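Local structure of putative bacterial transcription regulation protein (Staphylococcus aureus, 3LUR) at residues Y4-V15 / V89-F100. The protein is probably a transcription regulator of the effector-binding type, whose domain is thought to bind small-molecule ligands. Numbering follows the deposited sequence.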
loop_
_atom_site.group_PDB
_atom_site.type_symbol
_atom_site.label_atom_id
_atom_site.label_comp_id
_atom_site.label_asym_id
_atom_site.label_seq_id
_atom_site.Cartn_x
_atom_site.Cartn_y
_atom_site.Cartn_z
ATOM N N TYR A 4 8.732 9.523 -11.337
ATOM C CA TYR A 4 7.386 9.240 -10.915
ATOM C C TYR A 4 6.368 9.840 -11.872
ATOM O O TYR A 4 6.693 10.700 -12.675
ATOM C CB TYR A 4 7.156 9.775 -9.503
ATOM C CG TYR A 4 7.297 11.275 -9.390
ATOM C CD1 TYR A 4 6.215 12.106 -9.602
ATOM C CD2 TYR A 4 8.521 11.868 -9.102
ATOM C CE1 TYR A 4 6.333 13.500 -9.502
ATOM C CE2 TYR A 4 8.647 13.261 -9.008
ATOM C CZ TYR A 4 7.556 14.059 -9.222
ATOM O OH TYR A 4 7.650 15.428 -9.140
ATOM N N GLN A 5 5.147 9.352 -11.786
ATOM C CA GLN A 5 4.034 9.917 -12.522
ATOM C C GLN A 5 3.052 10.474 -11.518
ATOM O O GLN A 5 2.830 9.882 -10.452
ATOM C CB GLN A 5 3.325 8.860 -13.374
ATOM C CG GLN A 5 4.197 8.172 -14.407
ATOM C CD GLN A 5 4.577 9.082 -15.567
ATOM O OE1 GLN A 5 3.943 10.132 -15.815
ATOM N NE2 GLN A 5 5.610 8.670 -16.314
ATOM N N LEU A 6 2.502 11.639 -11.821
ATOM C CA LEU A 6 1.481 12.226 -10.974
ATOM C C LEU A 6 0.160 11.576 -11.331
ATOM O O LEU A 6 -0.183 11.414 -12.516
ATOM C CB LEU A 6 1.397 13.739 -11.164
ATOM C CG LEU A 6 2.629 14.510 -10.725
ATOM C CD1 LEU A 6 2.536 15.985 -11.174
ATOM C CD2 LEU A 6 2.769 14.380 -9.198
ATOM N N GLN A 7 -0.576 11.163 -10.313
ATOM C CA GLN A 7 -1.877 10.573 -10.500
ATOM C C GLN A 7 -2.767 11.157 -9.418
ATOM O O GLN A 7 -2.276 11.751 -8.460
ATOM C CB GLN A 7 -1.833 9.048 -10.349
ATOM C CG GLN A 7 -0.966 8.316 -11.355
ATOM C CD GLN A 7 -1.464 8.452 -12.794
ATOM O OE1 GLN A 7 -2.563 8.955 -13.041
ATOM N NE2 GLN A 7 -0.640 8.015 -13.753
ATOM N N GLN A 8 -4.068 11.047 -9.591
ATOM C CA GLN A 8 -4.984 11.498 -8.573
ATOM C C GLN A 8 -6.091 10.502 -8.388
ATOM O O GLN A 8 -6.533 9.883 -9.346
ATOM C CB GLN A 8 -5.531 12.878 -8.900
ATOM C CG GLN A 8 -6.312 13.001 -10.143
ATOM C CD GLN A 8 -6.774 14.424 -10.343
ATOM O OE1 GLN A 8 -5.970 15.349 -10.295
ATOM N NE2 GLN A 8 -8.073 14.612 -10.560
ATOM N N LEU A 9 -6.515 10.323 -7.141
ATOM C CA LEU A 9 -7.602 9.421 -6.824
ATOM C C LEU A 9 -8.751 10.148 -6.099
ATOM O O LEU A 9 -8.523 11.056 -5.285
ATOM C CB LEU A 9 -7.111 8.295 -5.927
ATOM C CG LEU A 9 -6.050 7.327 -6.439
ATOM C CD1 LEU A 9 -5.755 6.356 -5.313
ATOM C CD2 LEU A 9 -6.512 6.603 -7.712
ATOM N N ALA A 10 -9.976 9.745 -6.414
ATOM C CA ALA A 10 -11.146 10.137 -5.656
ATOM C C ALA A 10 -11.054 9.387 -4.322
ATOM O O ALA A 10 -10.156 8.551 -4.126
ATOM C CB ALA A 10 -12.390 9.729 -6.375
ATOM N N SER A 11 -11.964 9.656 -3.407
ATOM C CA SER A 11 -11.936 8.930 -2.157
ATOM C C SER A 11 -12.332 7.500 -2.460
ATOM O O SER A 11 -13.237 7.250 -3.250
ATOM C CB SER A 11 -12.859 9.538 -1.114
ATOM O OG SER A 11 -12.391 10.829 -0.746
ATOM N N LEU A 12 -11.657 6.559 -1.837
ATOM C CA LEU A 12 -11.935 5.158 -2.105
ATOM C C LEU A 12 -12.274 4.412 -0.839
ATOM O O LEU A 12 -11.872 4.809 0.244
ATOM C CB LEU A 12 -10.723 4.512 -2.762
ATOM C CG LEU A 12 -10.306 5.066 -4.123
ATOM C CD1 LEU A 12 -9.003 4.453 -4.520
ATOM C CD2 LEU A 12 -11.355 4.853 -5.206
ATOM N N THR A 13 -13.071 3.361 -0.983
ATOM C CA THR A 13 -13.387 2.504 0.130
ATOM C C THR A 13 -12.437 1.307 0.053
ATOM O O THR A 13 -12.406 0.591 -0.957
ATOM C CB THR A 13 -14.816 2.013 0.077
ATOM O OG1 THR A 13 -15.700 3.118 0.249
ATOM C CG2 THR A 13 -15.072 1.009 1.179
ATOM N N LEU A 14 -11.648 1.113 1.105
ATOM C CA LEU A 14 -10.693 -0.006 1.145
ATOM C C LEU A 14 -11.173 -1.048 2.146
ATOM O O LEU A 14 -11.604 -0.708 3.251
ATOM C CB LEU A 14 -9.316 0.501 1.519
ATOM C CG LEU A 14 -8.717 1.536 0.592
ATOM C CD1 LEU A 14 -7.283 1.838 1.004
ATOM C CD2 LEU A 14 -8.724 1.057 -0.862
ATOM N N VAL A 15 -11.190 -2.306 1.714
ATOM C CA VAL A 15 -11.675 -3.414 2.498
ATOM C C VAL A 15 -10.473 -4.322 2.726
ATOM O O VAL A 15 -9.793 -4.727 1.777
ATOM C CB VAL A 15 -12.754 -4.235 1.742
ATOM C CG1 VAL A 15 -13.317 -5.340 2.625
ATOM C CG2 VAL A 15 -13.927 -3.331 1.228
ATOM N N VAL A 89 -13.188 -1.677 6.995
ATOM C CA VAL A 89 -13.742 -1.032 5.795
ATOM C C VAL A 89 -13.577 0.443 5.989
ATOM O O VAL A 89 -14.343 1.041 6.736
ATOM C CB VAL A 89 -15.220 -1.361 5.593
ATOM C CG1 VAL A 89 -15.778 -0.610 4.371
ATOM C CG2 VAL A 89 -15.403 -2.840 5.422
ATOM N N ILE A 90 -12.542 1.028 5.375
ATOM C CA ILE A 90 -12.239 2.453 5.590
ATOM C C ILE A 90 -12.210 3.296 4.326
ATOM O O ILE A 90 -12.232 2.771 3.223
ATOM C CB ILE A 90 -10.897 2.622 6.326
ATOM C CG1 ILE A 90 -9.730 2.307 5.400
ATOM C CG2 ILE A 90 -10.923 1.732 7.621
ATOM C CD1 ILE A 90 -8.410 2.726 5.911
ATOM N N THR A 91 -12.195 4.614 4.513
ATOM C CA THR A 91 -12.107 5.541 3.406
ATOM C C THR A 91 -10.722 6.102 3.303
ATOM O O THR A 91 -10.213 6.717 4.248
ATOM C CB THR A 91 -13.067 6.736 3.560
ATOM O OG1 THR A 91 -14.398 6.258 3.627
ATOM C CG2 THR A 91 -12.941 7.661 2.369
ATOM N N LEU A 92 -10.111 5.903 2.148
ATOM C CA LEU A 92 -8.852 6.521 1.833
ATOM C C LEU A 92 -9.250 7.814 1.123
ATOM O O LEU A 92 -9.780 7.778 0.013
ATOM C CB LEU A 92 -8.019 5.632 0.933
ATOM C CG LEU A 92 -6.690 6.214 0.454
ATOM C CD1 LEU A 92 -5.737 6.324 1.641
ATOM C CD2 LEU A 92 -6.097 5.378 -0.645
ATOM N N ALA A 93 -9.012 8.943 1.781
ATOM C CA ALA A 93 -9.434 10.243 1.276
ATOM C C ALA A 93 -8.735 10.601 -0.009
ATOM O O ALA A 93 -7.562 10.331 -0.161
ATOM C CB ALA A 93 -9.179 11.335 2.330
ATOM N N SER A 94 -9.447 11.319 -0.881
ATOM C CA SER A 94 -8.911 11.724 -2.183
ATOM C C SER A 94 -7.607 12.472 -2.053
ATOM O O SER A 94 -7.447 13.323 -1.161
ATOM C CB SER A 94 -9.886 12.630 -2.930
ATOM O OG SER A 94 -10.086 13.831 -2.236
ATOM N N SER A 95 -6.724 12.234 -2.999
ATOM C CA SER A 95 -5.429 12.880 -2.988
ATOM C C SER A 95 -4.761 12.763 -4.319
ATOM O O SER A 95 -5.092 11.866 -5.132
ATOM C CB SER A 95 -4.519 12.226 -1.935
ATOM O OG SER A 95 -3.290 12.920 -1.834
ATOM N N LYS A 96 -3.831 13.669 -4.544
ATOM C CA LYS A 96 -2.870 13.531 -5.618
ATOM C C LYS A 96 -1.731 12.678 -5.065
ATOM O O LYS A 96 -1.507 12.611 -3.833
ATOM C CB LYS A 96 -2.342 14.879 -6.100
ATOM C CG LYS A 96 -3.344 15.721 -6.887
ATOM C CD LYS A 96 -2.667 17.013 -7.368
ATOM C CE LYS A 96 -3.592 17.857 -8.239
ATOM N NZ LYS A 96 -2.961 19.160 -8.598
ATOM N N TYR A 97 -1.024 12.015 -5.971
ATOM C CA TYR A 97 0.037 11.112 -5.610
ATOM C C TYR A 97 1.189 11.209 -6.570
ATOM O O TYR A 97 1.009 11.567 -7.743
ATOM C CB TYR A 97 -0.447 9.641 -5.686
ATOM C CG TYR A 97 -1.488 9.239 -4.660
ATOM C CD1 TYR A 97 -2.835 9.457 -4.879
ATOM C CD2 TYR A 97 -1.108 8.652 -3.481
ATOM C CE1 TYR A 97 -3.783 9.091 -3.911
ATOM C CE2 TYR A 97 -2.007 8.279 -2.540
ATOM C CZ TYR A 97 -3.338 8.492 -2.737
ATOM O OH TYR A 97 -4.174 8.110 -1.749
HETATM N N MSE A 98 2.385 10.923 -6.044
HETATM C CA MSE A 98 3.527 10.620 -6.873
HETATM C C MSE A 98 3.551 9.101 -6.896
HETATM O O MSE A 98 3.483 8.460 -5.840
HETATM C CB MSE A 98 4.821 11.167 -6.290
HETATM C CG MSE A 98 4.862 12.660 -6.204
HETATM SE SE MSE A 98 6.533 13.199 -5.321
HETATM C CE MSE A 98 6.174 12.433 -3.583
ATOM N N VAL A 99 3.590 8.520 -8.086
ATOM C CA VAL A 99 3.575 7.078 -8.240
ATOM C C VAL A 99 4.888 6.575 -8.805
ATOM O O VAL A 99 5.281 6.954 -9.920
ATOM C CB VAL A 99 2.430 6.614 -9.121
ATOM C CG1 VAL A 99 2.405 5.039 -9.196
ATOM C CG2 VAL A 99 1.125 7.154 -8.600
ATOM N N PHE A 100 5.609 5.818 -7.985
ATOM C CA PHE A 100 6.923 5.283 -8.337
ATOM C C PHE A 100 6.761 3.821 -8.676
ATOM O O PHE A 100 5.718 3.240 -8.405
ATOM C CB PHE A 100 7.888 5.402 -7.160
ATOM C CG PHE A 100 8.056 6.791 -6.658
ATOM C CD1 PHE A 100 7.147 7.323 -5.779
ATOM C CD2 PHE A 100 9.148 7.560 -7.044
ATOM C CE1 PHE A 100 7.297 8.630 -5.294
ATOM C CE2 PHE A 100 9.302 8.859 -6.579
ATOM C CZ PHE A 100 8.395 9.393 -5.709
HETATM O O HOH W 1 -8.547 7.273 -2.455
#
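Gln-5, Gln-7 and Leu-9 each exchange two backbone hydrogen bonds with Val-99, Tyr-97 and Ser-95 respectively, zipping 4-15 to 89-100 as antiparallel strands. Beyond the break at Ala-10/Ser-11 and Ala-93/Ser-94 the ladder resumes, with Leu-12 paired to Leu-92 and Leu-14 to Ile-90. At the break, the Ser-94 amide turns to a side chain instead, donating a bent bond to Ser-11 OG (3.0 Å, N-H...O 139°). A water there donates to both Ala-10 O (2.6 Å) and Leu-92 O (2.8 Å), bridging 4-15 and 89-100.

Aromatic contacts gather around Tyr-4. The selenium of selenomethionine Met-98 sits over the middle of its ring, SE 4.1 Å from the Tyr-4 centroid, a Met-aromatic contact; Met-98 CG adds a CH-pi contact on that face. A chi1 of 62° sets Tyr-4 CG between its own backbone N and carbonyl carbon and brings the ring against Met-98. Tyr-4 CB rests on a face of the Phe-100 ring, 3.9 Å from the centroid. Tyr-120, Ile-121 and Val-117 of helix 108-124 touch Tyr-4, Met-98 and Phe-100, respectively.

Apolar packing continues on the face carrying Leu-9 and Tyr-97, whose side chains cross at about a right angle, Leu-9 CD1 lying 3.7 Å from Tyr-97 CE1. Nearby, Gln-7 lays its CG against Val-99 CG2 (3.6 Å), while the bend at chi2 (-64°) carries its amide away. Further along, Leu-14 CD1 meets Leu-92 CB.

Trp-153 of strand 149-156 meets the Tyr-97 ring edge-to-face. Pairing the first strand, 5-21, with 88-103 closes the six-stranded antiparallel barrel of this effector-binding domain.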